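Local coordinates for ABC transporter periplasmic-binding protein YtfQ (Mycobacterium smegmatis, PDB 6HB0), which probably binds a sugar, likely L-arabinofuranose, outside the cytoplasmic membrane and delivers it to an ABC transporter for uptake, at residues E39-A44 with V50-A55. Residues are numbered along the deposited sequence; the frame is centred on the assembly and turned at random.
Sequences ESIKSA and VNLKFA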
# COMPACT_ATOMS: atom_id res chain seq x y z
N GLU A 39 11.08 -8.00 -8.46
CA GLU A 39 11.47 -9.32 -7.94
C GLU A 39 10.26 -10.22 -7.61
O GLU A 39 10.32 -11.42 -7.85
CB GLU A 39 12.49 -9.23 -6.77
CG GLU A 39 12.03 -8.63 -5.42
CD GLU A 39 12.25 -7.09 -5.30
OE1 GLU A 39 12.26 -6.55 -4.16
OE2 GLU A 39 12.43 -6.41 -6.37
N SER A 40 9.17 -9.64 -7.11
CA SER A 40 7.98 -10.41 -6.75
C SER A 40 7.25 -10.95 -7.95
O SER A 40 6.76 -12.08 -7.96
CB SER A 40 7.03 -9.53 -5.92
OG SER A 40 7.68 -9.18 -4.68
N ILE A 41 7.21 -10.14 -9.00
CA ILE A 41 6.54 -10.51 -10.21
C ILE A 41 7.40 -11.55 -10.95
O ILE A 41 6.89 -12.58 -11.40
CB ILE A 41 6.25 -9.28 -11.08
CG1 ILE A 41 5.20 -8.41 -10.39
CG2 ILE A 41 5.67 -9.71 -12.40
CD1 ILE A 41 4.96 -7.10 -11.11
N LYS A 42 8.69 -11.29 -11.05
CA LYS A 42 9.57 -12.23 -11.75
C LYS A 42 9.58 -13.60 -11.08
O LYS A 42 9.40 -14.63 -11.77
CB LYS A 42 10.97 -11.64 -11.85
CG LYS A 42 12.04 -12.52 -12.45
CD LYS A 42 13.33 -11.72 -12.65
CE LYS A 42 14.55 -12.59 -12.98
NZ LYS A 42 14.65 -13.81 -12.09
N SER A 43 9.77 -13.61 -9.76
CA SER A 43 9.77 -14.89 -9.00
C SER A 43 8.41 -15.62 -9.05
O SER A 43 8.35 -16.84 -9.19
CB SER A 43 10.18 -14.66 -7.56
OG SER A 43 9.24 -13.86 -6.89
N ALA A 44 7.31 -14.89 -8.97
CA ALA A 44 5.99 -15.51 -9.01
C ALA A 44 5.73 -16.13 -10.37
O ALA A 44 5.08 -17.17 -10.44
CB ALA A 44 4.89 -14.50 -8.67
N VAL A 50 4.95 -19.37 -15.74
CA VAL A 50 4.52 -18.38 -16.70
C VAL A 50 5.74 -17.77 -17.37
O VAL A 50 6.73 -17.46 -16.73
CB VAL A 50 3.68 -17.28 -16.02
CG1 VAL A 50 3.42 -16.15 -17.00
CG2 VAL A 50 2.36 -17.88 -15.52
N ASN A 51 5.68 -17.63 -18.68
CA ASN A 51 6.73 -17.01 -19.43
C ASN A 51 6.48 -15.48 -19.42
O ASN A 51 5.60 -14.98 -20.10
CB ASN A 51 6.75 -17.58 -20.85
CG ASN A 51 7.75 -16.90 -21.73
OD1 ASN A 51 8.74 -16.36 -21.23
ND2 ASN A 51 7.46 -16.84 -23.03
N LEU A 52 7.28 -14.76 -18.66
CA LEU A 52 7.06 -13.34 -18.40
C LEU A 52 7.88 -12.47 -19.31
O LEU A 52 9.07 -12.67 -19.39
CB LEU A 52 7.46 -13.02 -16.98
CG LEU A 52 7.32 -11.57 -16.50
CD1 LEU A 52 5.87 -11.18 -16.39
CD2 LEU A 52 8.07 -11.47 -15.18
N LYS A 53 7.25 -11.52 -20.00
CA LYS A 53 8.00 -10.56 -20.79
C LYS A 53 7.83 -9.21 -20.14
O LYS A 53 6.71 -8.69 -20.11
CB LYS A 53 7.46 -10.52 -22.23
CG LYS A 53 7.56 -11.85 -22.95
CD LYS A 53 7.53 -11.62 -24.43
CE LYS A 53 8.95 -11.50 -24.98
NZ LYS A 53 9.46 -12.88 -25.22
N PHE A 54 8.93 -8.66 -19.66
CA PHE A 54 8.96 -7.37 -18.98
C PHE A 54 9.21 -6.21 -19.92
O PHE A 54 10.01 -6.31 -20.83
CB PHE A 54 10.09 -7.29 -17.97
CG PHE A 54 9.72 -7.65 -16.57
CD1 PHE A 54 8.66 -7.03 -15.93
CD2 PHE A 54 10.47 -8.59 -15.88
CE1 PHE A 54 8.31 -7.38 -14.64
CE2 PHE A 54 10.14 -8.94 -14.57
CZ PHE A 54 9.06 -8.33 -13.95
N ALA A 55 8.52 -5.11 -19.69
CA ALA A 55 8.86 -3.84 -20.31
C ALA A 55 8.90 -2.77 -19.23
O ALA A 55 8.21 -2.87 -18.20
CB ALA A 55 7.84 -3.46 -21.37
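Ile41 and Leu52 meet through single methyl groups, Ile41 CG2 lying 4.1 Å from Leu52 CD2, and the two side chains cross at about a right angle. A chi1 of -68°, measured to CG1, sets CG2 of Ile41 anti to the backbone N and turns that methyl to the strand. The same methyl approaches Phe54 CZ at 4.0 Å, coming at the ring obliquely. Leu52 CD2 is packed from two directions: it lies 3.8 Å from Lys42 CA and sits 3.3 Å above one face of the Phe54 ring of its own strand, displaced toward the rim. No hydrogen bond joins the segments, so contact across them is by van der Waals packing.

Ile41 is buried, Lys42 exposed, and on this solvent side a methylene at a ring edge replaces the packed methyls: Lys42 CB lies near the Phe54 plane, 3.9 Å from CE2. With CG anti to the backbone N (chi1 176°), extended as far as CE and bent at its end, the chain carries the amine away from the strand to a salt bridge with Glu46, a zinc ligand.

The contact buries 181 Å²; the axes of segments 39-44 and 51-55 approach to 9.2 Å and run roughly antiparallel (151°). These lie on helix 38-48 and outermost strand 51-56, the helix being the connection of a right-handed beta-alpha-beta crossover from strand 21-26 to 51-56 in this Rossmann-like periplasmic-binding domain. Strand 21-26 supplies Phe24 to both Ile41 and Phe54, while helix 269-279 brings Met272 against Ile41.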